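Local coordinates for protein enterotoxin-like toxin X (PDB 5U75) that blunts the host innate immune response, inhibiting phagocytosis and killing by human neutrophils through sialic acid-dependent binding to their surface glycoproteins, at residues N118-T123 with K128-S133; R81-N86 with K93-I98. One frame throughout, in Å; residues are numbered along the deposited sequence. Where two conformers were deposited one is given.

Contact 1 of 2, residues N118-T123 with K128-S133; sequences NIVINT and KYTLES. With SIA (N-acetyl-alpha-neuraminic acid), chain B; GAL (beta-D-galactopyranose), chain C; FUC (alpha-L-fucopyranose), chain D.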
# COMPACT_ATOMS: atom_id res chain seq x y z
N ASN A 118 4.56 2.00 9.80
CA ASN A 118 3.19 2.18 9.35
C ASN A 118 3.09 2.85 8.01
O ASN A 118 3.86 3.76 7.69
CB ASN A 118 2.42 3.02 10.34
CG ASN A 118 2.32 2.37 11.70
OD1 ASN A 118 2.35 1.14 11.82
ND2 ASN A 118 2.24 3.19 12.73
N ILE A 119 2.09 2.40 7.26
CA ILE A 119 1.60 3.10 6.08
C ILE A 119 0.32 3.81 6.53
O ILE A 119 -0.56 3.19 7.14
CB ILE A 119 1.30 2.10 4.95
CG1 ILE A 119 2.54 1.28 4.62
CG2 ILE A 119 0.79 2.83 3.71
CD1 ILE A 119 2.23 -0.00 3.86
N VAL A 120 0.19 5.11 6.27
CA VAL A 120 -0.94 5.88 6.76
C VAL A 120 -1.74 6.51 5.62
O VAL A 120 -1.20 7.28 4.84
CB VAL A 120 -0.50 6.98 7.76
CG1 VAL A 120 -1.71 7.73 8.30
CG2 VAL A 120 0.32 6.34 8.89
N ILE A 121 -3.03 6.19 5.55
CA ILE A 121 -3.94 6.83 4.62
C ILE A 121 -4.41 8.11 5.31
O ILE A 121 -5.04 8.03 6.37
CB ILE A 121 -5.16 5.92 4.30
CG1 ILE A 121 -4.71 4.53 3.81
CG2 ILE A 121 -6.04 6.59 3.26
CD1 ILE A 121 -5.84 3.52 3.69
N ASN A 122 -4.08 9.27 4.74
CA ASN A 122 -4.48 10.56 5.28
C ASN A 122 -5.66 11.09 4.52
O ASN A 122 -5.65 11.08 3.28
CB ASN A 122 -3.32 11.56 5.16
CG ASN A 122 -2.11 11.09 5.93
OD1 ASN A 122 -2.17 10.93 7.14
ND2 ASN A 122 -1.04 10.77 5.22
N THR A 123 -6.67 11.58 5.24
CA THR A 123 -7.88 12.11 4.61
C THR A 123 -7.83 13.63 4.53
O THR A 123 -7.03 14.28 5.23
CB THR A 123 -9.20 11.66 5.28
OG1 THR A 123 -9.47 12.42 6.46
CG2 THR A 123 -9.17 10.17 5.61
N LYS A 128 -7.14 9.70 9.66
CA LYS A 128 -6.20 8.68 9.22
C LYS A 128 -6.70 7.25 9.38
O LYS A 128 -7.55 6.96 10.21
CB LYS A 128 -4.87 8.85 9.94
CG LYS A 128 -4.93 8.57 11.42
CD LYS A 128 -3.61 8.96 12.07
CE LYS A 128 -3.61 8.64 13.55
NZ LYS A 128 -2.23 8.70 14.11
N TYR A 129 -6.15 6.38 8.53
CA TYR A 129 -6.27 4.94 8.65
C TYR A 129 -4.85 4.40 8.61
O TYR A 129 -4.13 4.57 7.61
CB TYR A 129 -7.11 4.32 7.52
CG TYR A 129 -8.47 4.93 7.36
CD1 TYR A 129 -9.57 4.45 8.08
CD2 TYR A 129 -8.69 5.99 6.46
CE1 TYR A 129 -10.83 5.01 7.94
CE2 TYR A 129 -9.95 6.55 6.29
CZ TYR A 129 -11.02 6.06 7.03
OH TYR A 129 -12.26 6.62 6.87
N THR A 130 -4.46 3.70 9.68
CA THR A 130 -3.09 3.24 9.85
C THR A 130 -2.96 1.76 9.55
O THR A 130 -3.69 0.93 10.09
CB THR A 130 -2.58 3.51 11.30
OG1 THR A 130 -2.74 4.89 11.62
CG2 THR A 130 -1.12 3.10 11.43
N LEU A 131 -2.03 1.44 8.66
CA LEU A 131 -1.75 0.11 8.21
C LEU A 131 -0.38 -0.31 8.70
O LEU A 131 0.65 0.10 8.14
CB LEU A 131 -1.80 0.05 6.68
CG LEU A 131 -2.99 0.73 6.01
CD1 LEU A 131 -2.80 0.61 4.51
CD2 LEU A 131 -4.32 0.13 6.44
N GLU A 132 -0.37 -1.17 9.71
CA GLU A 132 0.89 -1.68 10.25
C GLU A 132 1.49 -2.72 9.31
O GLU A 132 0.87 -3.75 9.03
CB GLU A 132 0.64 -2.29 11.64
CG GLU A 132 0.07 -1.32 12.64
CD GLU A 132 0.04 -1.91 14.04
OE1 GLU A 132 1.14 -2.05 14.61
OE2 GLU A 132 -1.06 -2.24 14.54
N SER A 133 2.71 -2.46 8.83
CA SER A 133 3.27 -3.22 7.71
C SER A 133 3.73 -4.63 8.02
O SER A 133 3.91 -5.41 7.13
CB SER A 133 4.42 -2.46 7.06
OG SER A 133 5.53 -2.36 7.94
C1 SIA B . -6.06 4.26 12.87
C2 SIA B . -7.12 4.24 13.99
C3 SIA B . -7.35 5.63 14.59
C4 SIA B . -8.04 6.57 13.60
C5 SIA B . -9.31 5.95 12.99
C6 SIA B . -8.99 4.56 12.46
C7 SIA B . -10.15 3.72 11.91
C8 SIA B . -9.69 2.31 11.57
C9 SIA B . -10.70 1.59 10.70
C10 SIA B . -11.13 6.91 11.68
C11 SIA B . -11.51 7.81 10.55
N5 SIA B . -9.82 6.81 11.93
O1A SIA B . -5.09 5.03 12.98
O1B SIA B . -6.19 3.46 11.90
O4 SIA B . -8.40 7.81 14.19
O6 SIA B . -8.38 3.76 13.47
O7 SIA B . -11.25 3.71 12.84
O8 SIA B . -8.45 2.34 10.84
O9 SIA B . -10.42 0.20 10.73
O10 SIA B . -12.00 6.28 12.30
C1 GAL C . -6.86 -0.41 15.39
C2 GAL C . -7.06 1.06 15.71
C3 GAL C . -6.51 1.94 14.59
C4 GAL C . -5.05 1.56 14.32
C5 GAL C . -4.91 0.07 14.03
C6 GAL C . -3.45 -0.29 13.80
O2 GAL C . -8.44 1.34 15.93
O3 GAL C . -6.65 3.32 14.97
O4 GAL C . -4.28 1.94 15.46
O5 GAL C . -5.48 -0.71 15.09
O6 GAL C . -3.27 -1.67 13.48
C1 FUC D . -4.48 -3.07 18.35
C2 FUC D . -3.00 -3.05 18.00
C3 FUC D . -2.61 -1.75 17.32
C4 FUC D . -3.00 -0.57 18.19
C5 FUC D . -4.50 -0.64 18.47
C6 FUC D . -4.99 0.49 19.35
O2 FUC D . -2.68 -4.12 17.10
O3 FUC D . -1.21 -1.76 17.04
O4 FUC D . -2.24 -0.63 19.41
O5 FUC D . -4.85 -1.89 19.07
O HOH W 1 3.43 -0.52 13.66
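At T130 a chi1 of -54° parts the two branches, CG2 anti to the backbone N and OG1 beside it: the methyl meets N118 on the partner strand while the hydroxyl faces a bound sialic acid. N118, its own CG turned back beside the backbone N, lays its amide across that methyl, CG approaching T130 CG2 to 3.5 Å. The amide oxygen OD1 rests on E132 CG, 3.5 Å away, and the E132 side chain runs alongside in the same direction with its carboxylate plane 87° from the amide plane. One water donates to both N118 OD1 and E132 OE1, joining their polar ends.

Beneath these groups lies the antiparallel hairpin of strands 118-123 and 128-132, at one edge of the beta-grasp sheet. I119 with L131 and I121 with Y129 form hydrogen-bonded pairs, and L131 N reaches I119 O in 2.7 Å. Their side chains occupy the other face, where helix 92-104 covers I119, I121 and L131. Y129 instead presents its ring edge to I121 CB and to SIA O8, while the methyl of T123 touches CE2.

Because 128-132 is an edge strand, the backbone groups of K128 and T130 that turn from the hairpin can serve the ligand in the V-shaped sialyl Lewis X site. T130 N donates to SIA O1B at 2.8 Å and T130 OG1 to SIA O1A. K128 O accepts from SIA N5 at 2.9 Å. E132 OE2 receives GAL O6 at 2.5 Å and FUC O3 at 2.6 Å. R141, Q138 and K135 add bonds to sialic acid, galactose and fucose respectively. The chemistry implies recognition divided by sugar: strand backbone and a threonine hydroxyl read the carboxylate and acetamido group of sialic acid, whereas a single carboxylate oxygen gathers two sugar hydroxyls.

Contact 2 of 2, residues R81-N86 with K93-I98; sequences RNITLN and KELDHI
Purely apolar helix-on-sheet packing brings I83 and L85 of an outermost strand against L95 and I98 of the central helix, in the core of the fold with L85 toward its margin. Strand 81-86 and helix 93-98 run roughly opposite ways, their axes 144° apart and no closer than 10.9 Å, so the gap is bridged by branched side chains alone.

I83 and L85, two positions apart, point toward the helix; T84 between them faces the other way, where its hydroxyl bonds R63. From the helix come L95 and I98, three residues apart and therefore neighbours on one side of it. I98 CG2 sits over the I83 side chain, 4.0 Å from both CG2 and CD1 of that residue. The I83 chi1 of 64°, which places CG1 between the backbone N and the carbonyl carbon, is what carries CD1 to this methyl. The two side chains meet at a slant.

Such a helix laid across a mixed sheet is the core of the beta-grasp fold, to which both segments belong. Here the strand is 75-86, hydrogen-bonded to strand 61-72 along its inner side, and the helix is 92-104. I83 extends the same packing to I99 and A102 farther along that helix, while I98 also touches W50.

L85 has one methyl for each helix residue. Its CD1 meets L95 CD1 at 3.8 Å, the side chains crossing at about a right angle, and its CD2 lies 4.1 Å from I98 CD1 as the pair slide past each other in opposite directions. The bond from CA to CB of L95 runs alongside the strand, and the end of the side chain bends in to L85. On other flanks of the helix, H97 NE2 bonds the carbonyl oxygen of K37, and D96 bonds the Y35 hydroxyl while forming a salt bridge within the helix to R100.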
# COMPACT_ATOMS: atom_id res chain seq x y z
N ARG A 81 5.59 6.19 -6.10
CA ARG A 81 4.48 5.34 -6.53
C ARG A 81 3.19 6.08 -6.28
O ARG A 81 3.11 6.96 -5.43
CB ARG A 81 4.46 4.02 -5.76
CG ARG A 81 5.65 3.10 -6.00
CD ARG A 81 5.69 2.55 -7.42
NE ARG A 81 6.76 1.58 -7.62
CZ ARG A 81 8.05 1.86 -7.86
NH1 ARG A 81 8.50 3.10 -7.90
NH2 ARG A 81 8.91 0.86 -8.05
N ASN A 82 2.17 5.75 -7.07
CA ASN A 82 0.86 6.34 -6.88
C ASN A 82 -0.21 5.40 -7.40
O ASN A 82 0.08 4.50 -8.20
CB ASN A 82 0.78 7.74 -7.54
CG ASN A 82 1.08 7.73 -9.03
OD1 ASN A 82 0.37 7.10 -9.81
ND2 ASN A 82 2.10 8.47 -9.43
N ILE A 83 -1.42 5.58 -6.90
CA ILE A 83 -2.53 4.73 -7.31
C ILE A 83 -3.63 5.59 -7.91
O ILE A 83 -3.97 6.64 -7.38
CB ILE A 83 -3.02 3.80 -6.19
CG1 ILE A 83 -3.60 4.57 -5.00
CG2 ILE A 83 -1.85 2.89 -5.76
CD1 ILE A 83 -4.10 3.70 -3.87
N THR A 84 -4.15 5.13 -9.04
CA THR A 84 -5.17 5.85 -9.78
C THR A 84 -6.46 5.05 -9.66
O THR A 84 -6.52 3.91 -10.14
CB THR A 84 -4.76 6.05 -11.25
OG1 THR A 84 -3.50 6.75 -11.31
CG2 THR A 84 -5.81 6.87 -12.00
N LEU A 85 -7.48 5.65 -9.04
CA LEU A 85 -8.71 4.95 -8.69
C LEU A 85 -9.94 5.70 -9.16
O LEU A 85 -9.92 6.92 -9.29
CB LEU A 85 -8.82 4.78 -7.18
CG LEU A 85 -7.64 4.19 -6.40
CD1 LEU A 85 -7.97 4.23 -4.92
CD2 LEU A 85 -7.37 2.77 -6.85
N ASN A 86 -11.03 4.97 -9.35
CA ASN A 86 -12.33 5.61 -9.54
C ASN A 86 -12.82 6.27 -8.25
O ASN A 86 -12.53 5.77 -7.15
CB ASN A 86 -13.36 4.61 -10.06
CG ASN A 86 -13.03 4.16 -11.48
OD1 ASN A 86 -12.31 4.83 -12.20
ND2 ASN A 86 -13.56 3.01 -11.86
N LYS A 93 -10.48 -3.01 3.15
CA LYS A 93 -9.80 -4.19 2.66
C LYS A 93 -9.26 -3.93 1.27
O LYS A 93 -8.12 -4.25 0.95
CB LYS A 93 -10.71 -5.42 2.66
CG LYS A 93 -9.99 -6.69 2.24
CD LYS A 93 -10.92 -7.90 2.27
CE LYS A 93 -10.16 -9.18 2.06
NZ LYS A 93 -11.10 -10.29 1.69
N GLU A 94 -10.10 -3.32 0.43
CA GLU A 94 -9.73 -3.00 -0.93
C GLU A 94 -8.59 -1.98 -1.01
O GLU A 94 -7.63 -2.16 -1.74
CB GLU A 94 -10.96 -2.46 -1.64
CG GLU A 94 -10.82 -2.36 -3.13
CD GLU A 94 -12.15 -2.04 -3.76
OE1 GLU A 94 -13.06 -2.90 -3.75
OE2 GLU A 94 -12.25 -0.93 -4.29
N LEU A 95 -8.72 -0.89 -0.26
CA LEU A 95 -7.72 0.19 -0.30
C LEU A 95 -6.38 -0.26 0.30
O LEU A 95 -5.31 -0.03 -0.28
CB LEU A 95 -8.28 1.41 0.44
CG LEU A 95 -7.61 2.74 0.20
CD1 LEU A 95 -7.57 3.07 -1.30
CD2 LEU A 95 -8.36 3.82 0.98
N ASP A 96 -6.45 -0.91 1.46
CA ASP A 96 -5.27 -1.60 2.04
C ASP A 96 -4.57 -2.51 1.02
O ASP A 96 -3.36 -2.46 0.84
CB ASP A 96 -5.70 -2.38 3.30
CG ASP A 96 -4.60 -3.24 3.87
OD1 ASP A 96 -3.60 -2.71 4.42
OD2 ASP A 96 -4.74 -4.47 3.74
N HIS A 97 -5.35 -3.30 0.30
CA HIS A 97 -4.80 -4.19 -0.70
C HIS A 97 -4.04 -3.45 -1.79
O HIS A 97 -2.88 -3.76 -2.06
CB HIS A 97 -5.86 -5.07 -1.38
CG HIS A 97 -5.26 -6.02 -2.35
ND1 HIS A 97 -4.72 -7.22 -1.96
CD2 HIS A 97 -4.97 -5.88 -3.67
CE1 HIS A 97 -4.18 -7.82 -3.01
NE2 HIS A 97 -4.31 -7.02 -4.05
N ILE A 98 -4.71 -2.49 -2.40
CA ILE A 98 -4.14 -1.77 -3.54
C ILE A 98 -2.90 -0.97 -3.11
O ILE A 98 -1.89 -0.96 -3.81
CB ILE A 98 -5.19 -0.85 -4.20
CG1 ILE A 98 -6.32 -1.72 -4.79
CG2 ILE A 98 -4.55 0.03 -5.27
CD1 ILE A 98 -7.55 -0.94 -5.22

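Overall arrangement
After helix 23-35 and strand 61-72 the chain enters strand 75-86, whose end 81-86 opens contact 2; it passes through the short strand 89-91 and turns into the helix, where contact 2 closes its loop at 93-98. A longer connection then leads to strand 118-123, and contact 1 closes the tight hairpin with 128-133. The two are in series, neither nested nor crossed. Strands 75-86 and 128-132 are the two outermost of the five-stranded sheet, and both contacts converge on helix 92-104: L95 CD2 lies 3.7 Å from I121 CD1, and D96 OD1 3.4 Å from L131 CD1. The helix thus joins the far side of the sheet to the glycan-binding hairpin.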